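Local structure of heat shock protein, putative (Plasmodium falciparum, 1Y6Z) at residues 192-195 and 196-199; 152-155 and 156-159. The protein is the middle domain of a putative Hsp90-family heat shock protein, probably part of an ATP-dependent chaperone that binds and folds other proteins. One frame throughout, in Å; residues are numbered along the deposited sequence.

Contact 1 of 2, residues 192-195 and 196-199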
loop_
_atom_site.group_PDB
_atom_site.type_symbol
_atom_site.label_atom_id
_atom_site.label_comp_id
_atom_site.label_asym_id
_atom_site.label_seq_id
_atom_site.Cartn_x
_atom_site.Cartn_y
_atom_site.Cartn_z
ATOM N N SER B 192 0.693 -9.572 13.823
ATOM C CA SER B 192 0.140 -9.895 15.109
ATOM C C SER B 192 1.174 -10.633 15.958
ATOM O O SER B 192 1.268 -10.371 17.155
ATOM C CB SER B 192 -1.136 -10.713 15.016
ATOM O OG SER B 192 -2.169 -10.003 14.356
ATOM N N TYR B 193 1.942 -11.520 15.324
ATOM C CA TYR B 193 3.086 -12.131 15.990
ATOM C C TYR B 193 4.033 -11.054 16.497
ATOM O O TYR B 193 4.451 -11.112 17.652
ATOM C CB TYR B 193 3.828 -13.132 15.097
ATOM C CG TYR B 193 5.017 -13.854 15.740
ATOM C CD1 TYR B 193 4.965 -15.218 16.025
ATOM C CD2 TYR B 193 6.201 -13.173 16.025
ATOM C CE1 TYR B 193 6.064 -15.883 16.560
ATOM C CE2 TYR B 193 7.275 -13.823 16.611
ATOM C CZ TYR B 193 7.206 -15.163 16.878
ATOM O OH TYR B 193 8.327 -15.768 17.444
ATOM N N ILE B 194 4.425 -10.135 15.616
ATOM C CA ILE B 194 5.331 -9.049 15.974
ATOM C C ILE B 194 4.808 -8.263 17.194
ATOM O O ILE B 194 5.568 -7.995 18.121
ATOM C CB ILE B 194 5.587 -8.083 14.791
ATOM C CG1 ILE B 194 6.484 -8.768 13.744
ATOM C CG2 ILE B 194 6.229 -6.758 15.304
ATOM C CD1 ILE B 194 6.603 -8.054 12.407
ATOM N N GLU B 195 3.507 -7.936 17.168
ATOM C CA GLU B 195 2.746 -7.273 18.245
ATOM C C GLU B 195 2.900 -7.973 19.593
ATOM O O GLU B 195 3.000 -7.330 20.645
ATOM C CB GLU B 195 1.258 -7.195 17.818
ATOM C CG GLU B 195 0.184 -7.517 18.876
ATOM C CD GLU B 195 -1.247 -7.812 18.308
ATOM O OE1 GLU B 195 -1.960 -8.646 18.904
ATOM O OE2 GLU B 195 -1.693 -7.207 17.298
ATOM N N ASN B 196 2.933 -9.297 19.539
ATOM C CA ASN B 196 2.944 -10.139 20.722
ATOM C C ASN B 196 4.335 -10.519 21.208
ATOM O O ASN B 196 4.452 -11.300 22.126
ATOM C CB ASN B 196 2.090 -11.387 20.483
ATOM C CG ASN B 196 0.619 -11.115 20.634
ATOM O OD1 ASN B 196 0.190 -10.558 21.657
ATOM N ND2 ASN B 196 -0.176 -11.485 19.614
ATOM N N MET B 197 5.377 -9.963 20.612
ATOM C CA MET B 197 6.766 -10.341 20.944
ATOM C C MET B 197 7.127 -9.894 22.368
ATOM O O MET B 197 6.743 -8.828 22.810
ATOM C CB MET B 197 7.790 -9.758 19.954
ATOM C CG MET B 197 7.780 -10.356 18.500
ATOM S SD MET B 197 8.967 -9.665 17.356
ATOM C CE MET B 197 10.492 -10.400 17.857
ATOM N N LYS B 198 7.850 -10.735 23.077
ATOM C CA LYS B 198 8.333 -10.354 24.400
ATOM C C LYS B 198 9.377 -9.225 24.339
ATOM O O LYS B 198 9.869 -8.840 23.260
ATOM C CB LYS B 198 8.870 -11.586 25.135
ATOM C CG LYS B 198 7.865 -12.688 25.349
ATOM C CD LYS B 198 6.680 -12.226 26.206
ATOM C CE LYS B 198 6.026 -13.393 26.953
ATOM N NZ LYS B 198 5.118 -14.219 26.095
ATOM N N GLU B 199 9.717 -8.707 25.520
ATOM C CA GLU B 199 10.454 -7.463 25.656
ATOM C C GLU B 199 11.785 -7.435 24.928
ATOM O O GLU B 199 12.062 -6.480 24.164
ATOM C CB GLU B 199 10.648 -7.128 27.142
ATOM C CG GLU B 199 9.303 -6.946 27.837
ATOM C CD GLU B 199 9.187 -5.611 28.559
ATOM O OE1 GLU B 199 9.970 -5.388 29.517
ATOM O OE2 GLU B 199 8.288 -4.802 28.182
#
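The backbone N of Asn196 is shared by two carbonyls of the preceding turn, Ser192 O at 3.1 Å and Tyr193 O at 3.0 Å from that nitrogen. Both bonds are weak and bent, as in a bifurcated contact where a helix is coming to its end. This is the C-terminus of the short helix 190-195, and Asn196 is the first residue to leave helical geometry. The next amide makes the straighter bond: Met197 N donates to Ile194 O over 3.2 Å, N-H...O 159°. That three-residue span closes a final turn of 3-10 type before the chain extends toward strand 204-208.

Two side chains meet beside the turn. With its CG anti to the backbone N (chi1 -178°), Tyr193 sends its ring obliquely past Met197, where CE2 lies 4.0 Å from CG. The ring is anchored beyond the turn, because its hydroxyl is hydrogen-bonded to Asp230 O and Tyr205 N, tying the helix end to the three-stranded parallel sheet. Met197 CG also lies 3.3 Å from Ile194 O, whereas the side chain of Ile194 reaches the sulfur loosely, through CG1; Tyr254 packs on both Ile194 and Met197.

On the exposed side, Glu195 and Asn196 run side by side in the same direction, carboxylate and amide planes 70° apart. Glu195 OE2 comes close to OE2 of Glu42 in the second subunit, a like-charge approach that could raise the proton affinity of either acid, and Ile194 packs on Arg127 of that same subunit. The amide ND2 of Asn196 sits 3.1 Å from Ser192 O and 3.4 Å from OE1 of Glu195.

Contact 2 of 2, residues 152-155 and 156-159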
loop_
_atom_site.group_PDB
_atom_site.type_symbol
_atom_site.label_atom_id
_atom_site.label_comp_id
_atom_site.label_asym_id
_atom_site.label_seq_id
_atom_site.Cartn_x
_atom_site.Cartn_y
_atom_site.Cartn_z
ATOM N N ASN B 152 -7.656 -20.169 3.123
ATOM C CA ASN B 152 -7.800 -21.666 3.020
ATOM C C ASN B 152 -7.695 -22.206 1.576
ATOM O O ASN B 152 -7.160 -23.296 1.358
ATOM C CB ASN B 152 -9.138 -22.138 3.617
ATOM C CG ASN B 152 -9.174 -22.097 5.155
ATOM O OD1 ASN B 152 -10.268 -22.113 5.754
ATOM N ND2 ASN B 152 -8.015 -22.023 5.786
ATOM N N THR B 153 -8.166 -21.431 0.593
ATOM C CA THR B 153 -8.174 -21.843 -0.853
ATOM C C THR B 153 -6.940 -21.364 -1.628
ATOM O O THR B 153 -6.353 -22.140 -2.414
ATOM C CB THR B 153 -9.419 -21.257 -1.562
ATOM O OG1 THR B 153 -10.573 -21.460 -0.724
ATOM C CG2 THR B 153 -9.648 -21.821 -3.049
ATOM N N PHE B 154 -6.592 -20.078 -1.432
ATOM C CA PHE B 154 -5.587 -19.405 -2.240
ATOM C C PHE B 154 -4.339 -18.948 -1.472
ATOM O O PHE B 154 -3.379 -18.479 -2.064
ATOM C CB PHE B 154 -6.210 -18.187 -2.951
ATOM C CG PHE B 154 -7.333 -18.532 -3.856
ATOM C CD1 PHE B 154 -8.643 -18.097 -3.556
ATOM C CD2 PHE B 154 -7.106 -19.262 -5.046
ATOM C CE1 PHE B 154 -9.768 -18.402 -4.412
ATOM C CE2 PHE B 154 -8.217 -19.596 -5.928
ATOM C CZ PHE B 154 -9.564 -19.164 -5.586
ATOM N N GLY B 155 -4.330 -19.169 -0.157
ATOM C CA GLY B 155 -3.150 -18.861 0.680
ATOM C C GLY B 155 -1.857 -19.495 0.210
ATOM O O GLY B 155 -0.803 -18.897 0.393
ATOM N N LYS B 156 -1.919 -20.719 -0.376
ATOM C CA LYS B 156 -0.728 -21.340 -0.919
ATOM C C LYS B 156 -0.103 -20.467 -1.995
ATOM O O LYS B 156 1.131 -20.383 -2.088
ATOM C CB LYS B 156 -1.036 -22.748 -1.479
ATOM C CG LYS B 156 -2.224 -22.755 -2.495
ATOM C CD LYS B 156 -2.679 -24.214 -2.772
ATOM C CE LYS B 156 -3.446 -24.268 -4.096
ATOM N NZ LYS B 156 -3.796 -25.763 -4.421
ATOM N N TYR B 157 -0.946 -19.789 -2.802
ATOM C CA TYR B 157 -0.416 -18.924 -3.891
ATOM C C TYR B 157 0.316 -17.707 -3.303
ATOM O O TYR B 157 1.327 -17.289 -3.805
ATOM C CB TYR B 157 -1.532 -18.471 -4.838
ATOM C CG TYR B 157 -1.991 -19.615 -5.669
ATOM C CD1 TYR B 157 -3.159 -20.290 -5.368
ATOM C CD2 TYR B 157 -1.211 -20.072 -6.706
ATOM C CE1 TYR B 157 -3.569 -21.408 -6.182
ATOM C CE2 TYR B 157 -1.618 -21.186 -7.544
ATOM C CZ TYR B 157 -2.773 -21.829 -7.276
ATOM O OH TYR B 157 -3.138 -22.976 -8.023
ATOM N N LEU B 158 -0.247 -17.162 -2.262
ATOM C CA LEU B 158 0.380 -15.975 -1.620
ATOM C C LEU B 158 1.743 -16.354 -1.055
ATOM O O LEU B 158 2.720 -15.613 -1.215
ATOM C CB LEU B 158 -0.565 -15.449 -0.564
ATOM C CG LEU B 158 -1.627 -14.456 -1.053
ATOM C CD1 LEU B 158 -2.620 -15.037 -2.103
ATOM C CD2 LEU B 158 -2.391 -13.894 0.189
ATOM N N LYS B 159 1.832 -17.581 -0.496
ATOM C CA LYS B 159 3.092 -18.111 0.103
ATOM C C LYS B 159 4.126 -18.226 -0.965
ATOM O O LYS B 159 5.257 -17.816 -0.759
ATOM C CB LYS B 159 2.847 -19.433 0.821
ATOM C CG LYS B 159 2.212 -19.253 2.202
ATOM C CD LYS B 159 1.649 -20.593 2.720
ATOM C CE LYS B 159 0.770 -20.414 3.936
ATOM N NZ LYS B 159 -0.014 -21.736 4.081
HETATM O O HOH W 1 -3.988 -22.470 0.504
#
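The rings of Phe154 and Tyr157 meet one turn apart on helix 145-164 and are set obliquely: Tyr157 CD1 arrives at the Phe154 edge, near its plane, 4.1 Å from CD2. Over the centre of one Phe154 face sits the methyl CG2 of Thr153, 3.6 Å above the plane. Phe96 stacks on Phe154 and also meets the Tyr157 ring, making a cluster of three aromatics between the helix and the strand-rich part of the domain, with Pro54 against Phe154. The edge of the Tyr157 ring faces the carbonyl O of Phe154, 3.8 Å from CD1, and its hydroxyl is bonded to Met65 O.

The helix is kinked at Lys156 and Tyr157. Neither Lys156 N nor Tyr157 N reaches the turn before in the alpha-helical manner. A water takes the place of the first bond, accepting from Lys156 N at 2.8 Å and giving a weak bond to Asn152 O. Tyr157 N turns instead to Phe154 O, 2.9 Å away. The same oxygen receives a second, weak bond from Leu158 N, while CD1 of Leu158 lies against it. The alpha-helical pattern thus returns weakly at Leu158 N and more firmly at Lys159 N, which donates to Gly155 O over 3.1 Å at 153°.

Lys156 has its CG wedged between the backbone N and the carbonyl carbon (chi1 53°), and the extended chain then runs back so that CE passes 4.0 Å from Thr153 O. Lys159 lays its methylenes alongside Gly155 O and forms a salt bridge with Asp239 of helix 237-249. The kink thus exchanges two direct alpha-helical bonds for a water bridge and a tighter turn, leaving Phe154 O, which lies at the edge of the Tyr157 ring, to accept from two amides.

In the fold
Contact 2 is the more central, its centre about 6 Å from the centre of the chain, whereas contact 1, nearer the surface, lies about 24 Å from it. Their centres are 24 Å apart, and their nearest atoms about 14 Å, so they do not touch. Both lie where helical bonding is broken: inside helix 145-164 for contact 2, at the end of helix 190-195 for contact 1. Buried aromatics and a bridging water mark contact 2, which touches helix 237-249 through Lys159 and is reached by no other subunit. Contact 1 has a tyrosine anchored to the parallel sheet and also meets the second subunit, through Ile194 and Glu195.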